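Tail spike protein (Acinetobacter phage vB_AbaP_AS12, PDB 6EU4) probably recognises and degrades the capsular polysaccharide of its Acinetobacter baumannii host, as a trimeric tailspike carried by the phage tail. Local coordinates at residues 481-489 with 508-516; 490-501 with 519-530. All coordinates share one frame; numbering follows the deposited sequence.

Contact 1 of 2, residues 481-489 with 508-516; sequences SLGNESITN and TVANGFPSS
Residues 481-489 and 508-516 form a loop-to-loop contact, in which the crossover loop between strands 474-481 and 496-501 meets the type I beta turn Val509 to Gly512 in the connection from 496-501 to 520-526. Two chain segments without regular strand pairing are joined here by a few directed bonds and one aromatic contact. Asn511 carries most of the polar part. Its ND2 gives a hydrogen bond to Asn484 OD1 (2.9 Å); ND2 lies nearly on the C=O axis of Asn484, and the acceptor OD1 lies almost in the plane of the Asn511 amide, while the two amides themselves stand 78° apart. The same ND2 also bonds to the carbonyl of Asn506, which helps to fix the rotation of the amide. The backbone O of Asn511 accepts from Ile487 N at 2.9 Å. Ser486 OG accepts from Thr488 N in an ST turn at 3.0 Å, and a water links this hydroxyl to Ala510 O. Within the second loop, Thr508 OG1 receives Asn511 N at 3.0 Å, an ST motif that spans the same turn. Gly512 brings its CA to 3.4 Å from Thr488 OG1, a hydroxyl whose hydrogen-bond partner is Arg552 NH2. Beside these bonds, Ile487 crosses Phe513 at about a right angle. CG1 of Ile487 sits between backbone N and carbonyl carbon (chi1 59°), directing CD1 over one ring face in a CH-pi contact, 3.9 Å from the centroid, while CG2 reaches Phe513 CZ at 3.6 Å.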
ATOM      1  N   SER A 481       4.194  13.881  34.991  1.00 21.03           N
ATOM      2  CA  SER A 481       4.778  14.938  35.813  1.00 23.98           C
ATOM      3  C   SER A 481       3.764  16.062  35.957  1.00 24.85           C
ATOM      4  O   SER A 481       3.307  16.623  34.956  1.00 27.74           O
ATOM      5  CB  SER A 481       6.082  15.461  35.200  1.00 27.60           C
ATOM      6  OG  SER A 481       6.757  16.306  36.118  1.00 33.43           O
ATOM      7  N   LEU A 482       3.408  16.388  37.200  1.00 21.73           N
ATOM      8  CA  LEU A 482       2.378  17.380  37.465  1.00 22.78           C
ATOM      9  C   LEU A 482       2.950  18.789  37.499  1.00 22.82           C
ATOM     10  O   LEU A 482       4.064  19.018  37.980  1.00 23.45           O
ATOM     11  CB  LEU A 482       1.689  17.092  38.798  1.00 24.44           C
ATOM     12  CG  LEU A 482       0.986  15.740  38.889  1.00 25.08           C
ATOM     13  CD1 LEU A 482       0.618  15.444  40.335  1.00 25.86           C
ATOM     14  CD2 LEU A 482      -0.241  15.725  37.995  1.00 28.78           C
ATOM     15  N   GLY A 483       2.165  19.741  37.021  1.00 26.76           N
ATOM     16  CA  GLY A 483       2.444  21.145  37.236  1.00 27.09           C
ATOM     17  C   GLY A 483       1.874  21.610  38.558  1.00 27.62           C
ATOM     18  O   GLY A 483       1.801  20.858  39.536  1.00 27.26           O
ATOM     19  N   ASN A 484       1.449  22.872  38.590  1.00 26.01           N
ATOM     20  CA  ASN A 484       0.769  23.424  39.758  1.00 26.46           C
ATOM     21  C   ASN A 484      -0.697  23.020  39.654  1.00 27.21           C
ATOM     22  O   ASN A 484      -1.571  23.799  39.265  1.00 28.90           O
ATOM     23  CB  ASN A 484       0.930  24.940  39.827  1.00 29.41           C
ATOM     24  CG  ASN A 484       0.328  25.528  41.092  1.00 32.55           C
ATOM     25  OD1 ASN A 484       0.071  24.815  42.068  1.00 32.36           O
ATOM     26  ND2 ASN A 484       0.105  26.832  41.087  1.00 35.37           N
ATOM     27  N   GLU A 485      -0.973  21.767  39.994  1.00 28.13           N
ATOM     28  CA  GLU A 485      -2.313  21.243  39.797  1.00 28.69           C
ATOM     29  C   GLU A 485      -2.698  20.373  40.978  1.00 25.60           C
ATOM     30  O   GLU A 485      -1.850  19.877  41.730  1.00 24.34           O
ATOM     31  CB  GLU A 485      -2.443  20.470  38.473  1.00 32.26           C
ATOM     32  CG  GLU A 485      -1.336  19.509  38.154  1.00 33.77           C
ATOM     33  CD  GLU A 485      -1.376  19.014  36.694  1.00 32.37           C
ATOM     34  OE1 GLU A 485      -2.426  18.500  36.243  1.00 29.67           O
ATOM     35  OE2 GLU A 485      -0.344  19.129  36.002  1.00 30.68           O
ATOM     36  N   SER A 486      -4.004  20.209  41.138  1.00 22.52           N
ATOM     37  CA  SER A 486      -4.545  19.473  42.264  1.00 22.52           C
ATOM     38  C   SER A 486      -4.739  18.006  41.903  1.00 21.11           C
ATOM     39  O   SER A 486      -5.374  17.683  40.898  1.00 21.97           O
ATOM     40  CB  SER A 486      -5.879  20.065  42.712  1.00 25.95           C
ATOM     41  OG  SER A 486      -6.517  19.182  43.616  1.00 24.94           O
ATOM     42  N   ILE A 487      -4.218  17.118  42.752  1.00 20.67           N
ATOM     43  CA  ILE A 487      -4.459  15.691  42.559  1.00 18.59           C
ATOM     44  C   ILE A 487      -5.841  15.280  43.037  1.00 18.30           C
ATOM     45  O   ILE A 487      -6.240  14.131  42.834  1.00 20.62           O
ATOM     46  CB  ILE A 487      -3.374  14.855  43.267  1.00 19.33           C
ATOM     47  CG1 ILE A 487      -3.337  15.152  44.766  1.00 20.14           C
ATOM     48  CG2 ILE A 487      -2.026  15.104  42.636  1.00 20.88           C
ATOM     49  CD1 ILE A 487      -2.546  14.079  45.562  1.00 21.22           C
ATOM     50  N   THR A 488      -6.597  16.195  43.636  1.00 20.57           N
ATOM     51  CA  THR A 488      -7.992  15.944  43.953  1.00 20.71           C
ATOM     52  C   THR A 488      -8.889  16.052  42.730  1.00 21.56           C
ATOM     53  O   THR A 488      -9.952  15.420  42.698  1.00 22.19           O
ATOM     54  CB  THR A 488      -8.421  16.920  45.041  1.00 25.19           C
ATOM     55  OG1 THR A 488      -7.617  16.674  46.199  1.00 23.82           O
ATOM     56  CG2 THR A 488      -9.901  16.769  45.400  1.00 26.18           C
ATOM     57  N   ASN A 489      -8.469  16.793  41.709  1.00 21.05           N
ATOM     58  CA  ASN A 489      -9.304  17.081  40.547  1.00 22.59           C
ATOM     59  C   ASN A 489      -8.782  16.409  39.280  1.00 22.31           C
ATOM     60  O   ASN A 489      -8.841  16.984  38.189  1.00 21.95           O
ATOM     61  CB  ASN A 489      -9.424  18.592  40.343  1.00 26.05           C
ATOM     62  CG  ASN A 489      -9.953  19.304  41.572  1.00 31.53           C
ATOM     63  OD1 ASN A 489     -10.722  18.738  42.346  1.00 30.98           O
ATOM     64  ND2 ASN A 489      -9.543  20.565  41.755  1.00 35.74           N
ATOM     65  N   THR A 508       1.085  20.870  47.869  1.00 26.97           N
ATOM     66  CA  THR A 508       0.410  21.625  48.913  1.00 28.19           C
ATOM     67  C   THR A 508      -0.888  20.937  49.309  1.00 27.19           C
ATOM     68  O   THR A 508      -1.454  20.150  48.549  1.00 26.16           O
ATOM     69  CB  THR A 508       0.088  23.043  48.451  1.00 29.04           C
ATOM     70  OG1 THR A 508      -0.811  22.964  47.340  1.00 27.50           O
ATOM     71  CG2 THR A 508       1.366  23.782  48.043  1.00 33.04           C
ATOM     72  N   VAL A 509      -1.372  21.269  50.510  1.00 31.22           N
ATOM     73  CA  VAL A 509      -2.714  20.841  50.904  1.00 31.11           C
ATOM     74  C   VAL A 509      -3.748  21.376  49.922  1.00 29.68           C
ATOM     75  O   VAL A 509      -4.712  20.688  49.575  1.00 28.34           O
ATOM     76  CB  VAL A 509      -3.015  21.290  52.348  1.00 36.43           C
ATOM     77  CG1 VAL A 509      -4.477  20.986  52.732  1.00 37.60           C
ATOM     78  CG2 VAL A 509      -2.047  20.617  53.311  1.00 37.08           C
ATOM     79  N   ALA A 510      -3.570  22.611  49.460  1.00 31.06           N
ATOM     80  CA  ALA A 510      -4.528  23.168  48.512  1.00 31.91           C
ATOM     81  C   ALA A 510      -4.582  22.349  47.233  1.00 29.70           C
ATOM     82  O   ALA A 510      -5.628  22.284  46.582  1.00 31.20           O
ATOM     83  CB  ALA A 510      -4.179  24.621  48.194  1.00 34.87           C
ATOM     84  N   ASN A 511      -3.471  21.733  46.848  1.00 24.49           N
ATOM     85  CA  ASN A 511      -3.444  20.862  45.692  1.00 22.75           C
ATOM     86  C   ASN A 511      -3.739  19.402  46.038  1.00 24.14           C
ATOM     87  O   ASN A 511      -3.492  18.516  45.209  1.00 24.01           O
ATOM     88  CB  ASN A 511      -2.095  20.981  44.989  1.00 23.42           C
ATOM     89  CG  ASN A 511      -2.039  22.180  44.060  1.00 27.79           C
ATOM     90  OD1 ASN A 511      -3.059  22.587  43.509  1.00 27.87           O
ATOM     91  ND2 ASN A 511      -0.851  22.751  43.884  1.00 27.24           N
ATOM     92  N   GLY A 512      -4.260  19.137  47.229  1.00 25.24           N
ATOM     93  CA  GLY A 512      -4.760  17.815  47.566  1.00 25.17           C
ATOM     94  C   GLY A 512      -3.757  16.884  48.214  1.00 24.03           C
ATOM     95  O   GLY A 512      -4.071  15.702  48.410  1.00 21.90           O
ATOM     96  N   PHE A 513      -2.589  17.362  48.547  1.00 23.67           N
ATOM     97  CA  PHE A 513      -1.587  16.489  49.129  1.00 20.98           C
ATOM     98  C   PHE A 513      -1.732  16.443  50.645  1.00 21.77           C
ATOM     99  O   PHE A 513      -2.144  17.433  51.266  1.00 23.65           O
ATOM    100  CB  PHE A 513      -0.189  16.970  48.755  1.00 23.46           C
ATOM    101  CG  PHE A 513       0.128  16.795  47.292  1.00 22.32           C
ATOM    102  CD1 PHE A 513      -0.163  17.794  46.382  1.00 22.45           C
ATOM    103  CD2 PHE A 513       0.700  15.621  46.832  1.00 21.84           C
ATOM    104  CE1 PHE A 513       0.113  17.632  45.037  1.00 22.16           C
ATOM    105  CE2 PHE A 513       0.985  15.450  45.484  1.00 21.34           C
ATOM    106  CZ  PHE A 513       0.692  16.456  44.586  1.00 20.68           C
ATOM    107  N   PRO A 514      -1.400  15.319  51.277  1.00 20.12           N
ATOM    108  CA  PRO A 514      -1.659  15.190  52.722  1.00 21.82           C
ATOM    109  C   PRO A 514      -0.633  15.893  53.592  1.00 25.55           C
ATOM    110  O   PRO A 514      -0.924  16.273  54.734  1.00 26.63           O
ATOM    111  CB  PRO A 514      -1.622  13.674  52.948  1.00 22.63           C
ATOM    112  CG  PRO A 514      -0.727  13.162  51.879  1.00 22.28           C
ATOM    113  CD  PRO A 514      -1.001  14.037  50.678  1.00 20.82           C
ATOM    114  N   SER A 515       0.580  16.053  53.073  1.00 26.74           N
ATOM    115  CA  SER A 515       1.699  16.610  53.832  1.00 31.05           C
ATOM    116  C   SER A 515       2.482  17.520  52.894  1.00 30.10           C
ATOM    117  O   SER A 515       2.995  17.063  51.869  1.00 28.66           O
ATOM    118  CB  SER A 515       2.575  15.483  54.401  1.00 37.05           C
ATOM    119  OG  SER A 515       3.812  15.960  54.908  1.00 44.26           O
ATOM    120  N   SER A 516       2.525  18.810  53.203  1.00 30.20           N
ATOM    121  CA  SER A 516       3.021  19.772  52.231  1.00 29.80           C
ATOM    122  C   SER A 516       4.548  19.831  52.231  1.00 30.01           C
ATOM    123  O   SER A 516       5.213  19.480  53.211  1.00 31.32           O
ATOM    124  CB  SER A 516       2.464  21.158  52.533  1.00 33.52           C
ATOM    125  OG  SER A 516       2.963  21.596  53.786  1.00 37.09           O
TER
HETATM  126  O   HOH W   1      -7.802  20.606  45.371  1.00 34.33           O

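Contact 2 of 2, residues 490-501 with 519-530; sequences LRGSLGNAVLVQ and PYLVQQWSSAAG
Leu499 and Val522 face each other as a hydrogen-bonded pair in the antiparallel ladder of strands 496-501 and 520-526, whose axes come within 4.6 Å, at 167°. Leu499 N to Val522 O measures 2.8 Å, and equivalent paired bonds join Ala497 with Gln524 and Gln501 with Tyr520. On the opposite face of the sheet, Val500 CB meets Leu521 CD2 at 3.8 Å, and Val498 CG2 lies against Gln523 OE1. Beyond the ladder, Gln524 reaches the preceding loop with its chain extended past CG (chi2 168°). Its NE2 bonds to Gly495 O in the carbonyl plane, at 3.0 Å, and to Leu490 O from above that carbonyl's plane, at 3.2 Å; Leu494 N approaches Leu490 O from the other face. Gln524 OE1 takes a water and Gln537 NE2, so both ends of the amide are held. Asn496 OD1 accepts from Ser526 N at 2.8 Å, continuing the pairing through a side chain, while a second water joins Arg491 O, Leu494 O and Ser526 OG. Farther out, Trp525 NE1 bonds to Gln523 OE1 of the second subunit, and Gln523 OE1 receives Trp525 NE1 of the third. Gln523 NE2 bonds to Gln524 O (3.0 Å), which probably sets the rotation of the Gln523 amide. The chemistry implies a buried network in which glutamine amides tie loop to ladder and ladder to neighbouring subunits.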
ATOM      1  N   LEU A 490      -8.294  15.169  39.404  1.00 19.32           N
ATOM      2  CA  LEU A 490      -7.837  14.370  38.270  1.00 18.27           C
ATOM      3  C   LEU A 490      -8.754  13.183  37.998  1.00 18.98           C
ATOM      4  O   LEU A 490      -8.355  12.233  37.310  1.00 18.57           O
ATOM      5  CB  LEU A 490      -6.404  13.876  38.503  1.00 18.60           C
ATOM      6  CG  LEU A 490      -5.343  14.951  38.715  1.00 20.93           C
ATOM      7  CD1 LEU A 490      -3.980  14.321  39.037  1.00 22.72           C
ATOM      8  CD2 LEU A 490      -5.225  15.838  37.480  1.00 23.05           C
ATOM      9  N   ARG A 491      -9.982  13.223  38.524  1.00 17.71           N
ATOM     10  CA  ARG A 491     -10.922  12.121  38.357  1.00 18.70           C
ATOM     11  C   ARG A 491     -11.580  12.118  36.983  1.00 17.30           C
ATOM     12  O   ARG A 491     -12.032  11.065  36.514  1.00 17.08           O
ATOM     13  CB  ARG A 491     -11.987  12.210  39.450  1.00 19.92           C
ATOM     14  CG  ARG A 491     -11.343  12.198  40.844  1.00 20.06           C
ATOM     15  CD  ARG A 491     -12.340  12.458  41.917  1.00 18.53           C
ATOM     16  NE  ARG A 491     -13.176  11.300  42.193  1.00 18.24           N
ATOM     17  CZ  ARG A 491     -14.093  11.292  43.153  1.00 18.94           C
ATOM     18  NH1 ARG A 491     -14.268  12.378  43.889  1.00 20.65           N
ATOM     19  NH2 ARG A 491     -14.831  10.211  43.384  1.00 17.71           N
ATOM     20  N   GLY A 492     -11.664  13.279  36.344  1.00 19.81           N
ATOM     21  CA  GLY A 492     -12.221  13.372  35.001  1.00 21.27           C
ATOM     22  C   GLY A 492     -11.217  13.117  33.891  1.00 20.74           C
ATOM     23  O   GLY A 492     -11.586  12.638  32.813  1.00 23.84           O
ATOM     24  N   SER A 493      -9.943  13.410  34.141  1.00 20.08           N
ATOM     25  CA  SER A 493      -8.941  13.416  33.083  1.00 21.64           C
ATOM     26  C   SER A 493      -8.039  12.191  33.091  1.00 21.95           C
ATOM     27  O   SER A 493      -7.446  11.869  32.056  1.00 22.07           O
ATOM     28  CB  SER A 493      -8.071  14.673  33.191  1.00 23.21           C
ATOM     29  OG  SER A 493      -7.392  14.751  34.430  1.00 25.44           O
ATOM     30  N   LEU A 494      -7.913  11.505  34.222  1.00 17.21           N
ATOM     31  CA  LEU A 494      -7.072  10.325  34.323  1.00 15.85           C
ATOM     32  C   LEU A 494      -7.820   9.217  35.057  1.00 15.83           C
ATOM     33  O   LEU A 494      -8.651   9.487  35.929  1.00 16.10           O
ATOM     34  CB  LEU A 494      -5.764  10.638  35.063  1.00 17.32           C
ATOM     35  CG  LEU A 494      -4.809  11.665  34.448  1.00 21.32           C
ATOM     36  CD1 LEU A 494      -3.745  12.038  35.452  1.00 21.12           C
ATOM     37  CD2 LEU A 494      -4.177  11.124  33.173  1.00 20.65           C
ATOM     38  N   GLY A 495      -7.538   7.971  34.671  1.00 14.47           N
ATOM     39  CA  GLY A 495      -8.091   6.808  35.346  1.00 13.73           C
ATOM     40  C   GLY A 495      -7.074   6.248  36.324  1.00 14.08           C
ATOM     41  O   GLY A 495      -6.695   6.909  37.300  1.00 15.93           O
ATOM     42  N   ASN A 496      -6.627   5.024  36.072  1.00 13.69           N
ATOM     43  CA  ASN A 496      -5.506   4.460  36.808  1.00 12.67           C
ATOM     44  C   ASN A 496      -4.229   5.042  36.226  1.00 14.44           C
ATOM     45  O   ASN A 496      -3.944   4.821  35.044  1.00 15.82           O
ATOM     46  CB  ASN A 496      -5.520   2.941  36.689  1.00 12.58           C
ATOM     47  CG  ASN A 496      -6.807   2.334  37.205  1.00 14.14           C
ATOM     48  OD1 ASN A 496      -7.054   2.294  38.400  1.00 13.80           O
ATOM     49  ND2 ASN A 496      -7.629   1.847  36.300  1.00 17.22           N
ATOM     50  N   ALA A 497      -3.463   5.777  37.037  1.00 14.57           N
ATOM     51  CA  ALA A 497      -2.303   6.511  36.534  1.00 14.53           C
ATOM     52  C   ALA A 497      -1.306   6.766  37.660  1.00 16.33           C
ATOM     53  O   ALA A 497      -1.690   7.035  38.794  1.00 17.23           O
ATOM     54  CB  ALA A 497      -2.726   7.858  35.920  1.00 15.09           C
ATOM     55  N   VAL A 498      -0.021   6.751  37.312  1.00 15.60           N
ATOM     56  CA  VAL A 498       1.043   7.165  38.224  1.00 13.94           C
ATOM     57  C   VAL A 498       1.403   8.619  37.949  1.00 16.79           C
ATOM     58  O   VAL A 498       1.608   9.013  36.789  1.00 16.74           O
ATOM     59  CB  VAL A 498       2.285   6.269  38.082  1.00 15.06           C
ATOM     60  CG1 VAL A 498       3.360   6.721  39.067  1.00 16.12           C
ATOM     61  CG2 VAL A 498       1.917   4.783  38.279  1.00 16.52           C
ATOM     62  N   LEU A 499       1.498   9.404  39.022  1.00 17.21           N
ATOM     63  CA  LEU A 499       1.795  10.825  39.010  1.00 16.96           C
ATOM     64  C   LEU A 499       3.070  11.085  39.799  1.00 16.74           C
ATOM     65  O   LEU A 499       3.370  10.395  40.785  1.00 17.04           O
ATOM     66  CB  LEU A 499       0.647  11.632  39.637  1.00 18.19           C
ATOM     67  CG  LEU A 499      -0.777  11.135  39.326  1.00 19.46           C
ATOM     68  CD1 LEU A 499      -1.780  11.870  40.172  1.00 21.88           C
ATOM     69  CD2 LEU A 499      -1.069  11.302  37.846  1.00 22.56           C
ATOM     70  N   VAL A 500       3.808  12.107  39.394  1.00 17.10           N
ATOM     71  CA  VAL A 500       4.935  12.594  40.179  1.00 16.63           C
ATOM     72  C   VAL A 500       4.780  14.094  40.360  1.00 19.36           C
ATOM     73  O   VAL A 500       4.430  14.812  39.419  1.00 20.43           O
ATOM     74  CB  VAL A 500       6.307  12.246  39.548  1.00 17.99           C
ATOM     75  CG1 VAL A 500       6.452  12.822  38.133  1.00 20.60           C
ATOM     76  CG2 VAL A 500       7.430  12.736  40.450  1.00 20.59           C
ATOM     77  N   GLN A 501       5.013  14.562  41.578  1.00 18.94           N
ATOM     78  CA  GLN A 501       5.117  15.995  41.857  1.00 21.43           C
ATOM     79  C   GLN A 501       6.516  16.232  42.403  1.00 21.80           C
ATOM     80  O   GLN A 501       6.797  15.930  43.567  1.00 22.28           O
ATOM     81  CB  GLN A 501       4.051  16.473  42.837  1.00 20.30           C
ATOM     82  CG  GLN A 501       4.174  17.963  43.165  1.00 19.54           C
ATOM     83  CD  GLN A 501       4.252  18.818  41.927  1.00 22.56           C
ATOM     84  OE1 GLN A 501       5.345  19.133  41.454  1.00 23.82           O
ATOM     85  NE2 GLN A 501       3.100  19.199  41.386  1.00 23.70           N
ATOM     86  N   PRO A 519       8.396  16.222  47.873  1.00 23.69           N
ATOM     87  CA  PRO A 519       7.997  15.649  46.582  1.00 20.61           C
ATOM     88  C   PRO A 519       7.199  14.370  46.781  1.00 20.69           C
ATOM     89  O   PRO A 519       7.297  13.718  47.822  1.00 21.77           O
ATOM     90  CB  PRO A 519       9.334  15.370  45.892  1.00 23.74           C
ATOM     91  CG  PRO A 519      10.292  15.166  47.014  1.00 23.70           C
ATOM     92  CD  PRO A 519       9.836  16.066  48.139  1.00 23.82           C
ATOM     93  N   TYR A 520       6.426  14.003  45.749  1.00 18.87           N
ATOM     94  CA  TYR A 520       5.527  12.850  45.816  1.00 16.93           C
ATOM     95  C   TYR A 520       5.593  11.969  44.579  1.00 17.28           C
ATOM     96  O   TYR A 520       5.807  12.438  43.457  1.00 19.58           O
ATOM     97  CB  TYR A 520       4.057  13.263  45.946  1.00 19.39           C
ATOM     98  CG  TYR A 520       3.610  13.671  47.323  1.00 21.05           C
ATOM     99  CD1 TYR A 520       3.913  14.927  47.832  1.00 21.45           C
ATOM    100  CD2 TYR A 520       2.847  12.813  48.104  1.00 20.61           C
ATOM    101  CE1 TYR A 520       3.480  15.309  49.087  1.00 20.27           C
ATOM    102  CE2 TYR A 520       2.410  13.186  49.351  1.00 19.55           C
ATOM    103  CZ  TYR A 520       2.727  14.426  49.846  1.00 20.19           C
ATOM    104  OH  TYR A 520       2.303  14.801  51.103  1.00 21.44           O
ATOM    105  N   LEU A 521       5.383  10.679  44.808  1.00 17.52           N
ATOM    106  CA  LEU A 521       4.811   9.773  43.828  1.00 17.28           C
ATOM    107  C   LEU A 521       3.414   9.407  44.304  1.00 17.61           C
ATOM    108  O   LEU A 521       3.206   9.181  45.499  1.00 17.25           O
ATOM    109  CB  LEU A 521       5.657   8.510  43.673  1.00 15.29           C
ATOM    110  CG  LEU A 521       6.983   8.690  42.942  1.00 18.17           C
ATOM    111  CD1 LEU A 521       7.865   7.465  43.109  1.00 18.48           C
ATOM    112  CD2 LEU A 521       6.704   8.946  41.469  1.00 18.07           C
ATOM    113  N   VAL A 522       2.461   9.372  43.374  1.00 16.97           N
ATOM    114  CA  VAL A 522       1.071   9.045  43.676  1.00 14.68           C
ATOM    115  C   VAL A 522       0.592   8.017  42.663  1.00 15.43           C
ATOM    116  O   VAL A 522       0.745   8.210  41.451  1.00 16.37           O
ATOM    117  CB  VAL A 522       0.161  10.287  43.638  1.00 17.16           C
ATOM    118  CG1 VAL A 522      -1.294   9.892  43.940  1.00 18.51           C
ATOM    119  CG2 VAL A 522       0.652  11.369  44.610  1.00 19.84           C
ATOM    120  N   GLN A 523       0.036   6.920  43.153  1.00 14.08           N
ATOM    121  CA  GLN A 523      -0.704   5.992  42.318  1.00 12.62           C
ATOM    122  C   GLN A 523      -2.174   6.353  42.451  1.00 16.48           C
ATOM    123  O   GLN A 523      -2.721   6.298  43.555  1.00 14.61           O
ATOM    124  CB  GLN A 523      -0.483   4.547  42.742  1.00 13.73           C
ATOM    125  CG  GLN A 523      -1.422   3.539  42.046  1.00 15.38           C
ATOM    126  CD  GLN A 523      -0.991   3.258  40.615  1.00 16.40           C
ATOM    127  OE1 GLN A 523       0.119   2.785  40.365  1.00 14.72           O
ATOM    128  NE2 GLN A 523      -1.864   3.562  39.664  1.00 16.21           N
ATOM    129  N   GLN A 524      -2.809   6.708  41.338  1.00 14.18           N
ATOM    130  CA  GLN A 524      -4.257   6.877  41.307  1.00 14.15           C
ATOM    131  C   GLN A 524      -4.900   5.633  40.705  1.00 15.16           C
ATOM    132  O   GLN A 524      -4.404   5.072  39.723  1.00 13.68           O
ATOM    133  CB  GLN A 524      -4.666   8.117  40.505  1.00 13.91           C
ATOM    134  CG  GLN A 524      -6.187   8.239  40.361  1.00 14.30           C
ATOM    135  CD  GLN A 524      -6.602   9.583  39.825  1.00 16.08           C
ATOM    136  OE1 GLN A 524      -6.407  10.595  40.483  1.00 16.19           O
ATOM    137  NE2 GLN A 524      -7.190   9.603  38.625  1.00 16.01           N
ATOM    138  N   TRP A 525      -5.978   5.177  41.324  1.00 13.88           N
ATOM    139  CA  TRP A 525      -6.832   4.159  40.742  1.00 13.08           C
ATOM    140  C   TRP A 525      -8.196   4.767  40.443  1.00 12.99           C
ATOM    141  O   TRP A 525      -8.634   5.720  41.096  1.00 13.86           O
ATOM    142  CB  TRP A 525      -7.015   2.976  41.685  1.00 12.73           C
ATOM    143  CG  TRP A 525      -5.812   2.103  41.916  1.00 13.23           C
ATOM    144  CD1 TRP A 525      -5.433   1.051  41.164  1.00 13.72           C
ATOM    145  CD2 TRP A 525      -4.871   2.179  43.006  1.00 13.19           C
ATOM    146  NE1 TRP A 525      -4.305   0.465  41.689  1.00 14.59           N
ATOM    147  CE2 TRP A 525      -3.940   1.141  42.819  1.00 13.05           C
ATOM    148  CE3 TRP A 525      -4.717   3.031  44.100  1.00 14.68           C
ATOM    149  CZ2 TRP A 525      -2.892   0.903  43.715  1.00 11.66           C
ATOM    150  CZ3 TRP A 525      -3.652   2.811  44.969  1.00 14.83           C
ATOM    151  CH2 TRP A 525      -2.765   1.756  44.773  1.00 12.12           C
ATOM    152  N   SER A 526      -8.885   4.157  39.481  1.00 13.82           N
ATOM    153  CA  SER A 526     -10.184   4.643  39.037  1.00 14.05           C
ATOM    154  C   SER A 526     -10.988   3.502  38.435  1.00 13.10           C
ATOM    155  O   SER A 526     -10.436   2.589  37.815  1.00 14.45           O
ATOM    156  CB  SER A 526     -10.019   5.743  37.987  1.00 14.04           C
ATOM    157  OG  SER A 526     -11.282   6.162  37.531  1.00 16.24           O
ATOM    158  N   SER A 527     -12.310   3.607  38.538  1.00 13.26           N
ATOM    159  CA  SER A 527     -13.150   2.788  37.679  1.00 14.00           C
ATOM    160  C   SER A 527     -12.938   3.159  36.214  1.00 15.76           C
ATOM    161  O   SER A 527     -12.823   2.280  35.355  1.00 15.87           O
ATOM    162  CB  SER A 527     -14.623   2.943  38.072  1.00 15.19           C
ATOM    163  OG  SER A 527     -14.974   4.308  38.265  1.00 15.28           O
ATOM    164  N   ALA A 528     -12.859   4.457  35.925  1.00 15.38           N
ATOM    165  CA  ALA A 528     -12.604   4.998  34.586  1.00 16.89           C
ATOM    166  C   ALA A 528     -12.659   6.511  34.661  1.00 16.38           C
ATOM    167  O   ALA A 528     -13.531   7.056  35.347  1.00 16.40           O
ATOM    168  CB  ALA A 528     -13.626   4.502  33.558  1.00 16.26           C
ATOM    169  N   ALA A 529     -11.733   7.194  33.990  1.00 15.60           N
ATOM    170  CA  ALA A 529     -11.848   8.642  33.836  1.00 18.18           C
ATOM    171  C   ALA A 529     -13.224   8.989  33.271  1.00 18.93           C
ATOM    172  O   ALA A 529     -13.688   8.356  32.320  1.00 19.68           O
ATOM    173  CB  ALA A 529     -10.753   9.162  32.910  1.00 19.31           C
ATOM    174  N   GLY A 530     -13.882   9.973  33.871  1.00 21.35           N
ATOM    175  CA  GLY A 530     -15.217  10.333  33.422  1.00 22.33           C
ATOM    176  C   GLY A 530     -15.820  11.409  34.305  1.00 20.40           C
ATOM    177  O   GLY A 530     -15.194  11.896  35.251  1.00 22.10           O
TER
HETATM  178  O   HOH W   2      -8.044  12.598  41.478  1.00 18.57           O
HETATM  179  O   HOH W   3     -10.818   8.854  37.447  1.00 17.03           O

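In the fold
Contacts 1 and 2 lie about 12 Å apart between centres. Contact 2 belongs to the six-stranded mixed sheet that follows the long run of mostly parallel strands in this chain, and contact 1 to loops joining its strands. Their segments alternate along the sequence: 481-489, 490-501, 508-516, then 519-530. Contact 2 is the antiparallel pairing of 496-501 with 520-526, and contact 1 joins the loops entering and leaving 496-501. The two meet directly, with a probable hydrogen bond from Gln501 NE2 to Gly483 O (2.8 Å) and Phe513 packed on Tyr520. No other chain reaches contact 1, so of these two contacts, the one that lies at the subunit interfaces is contact 2.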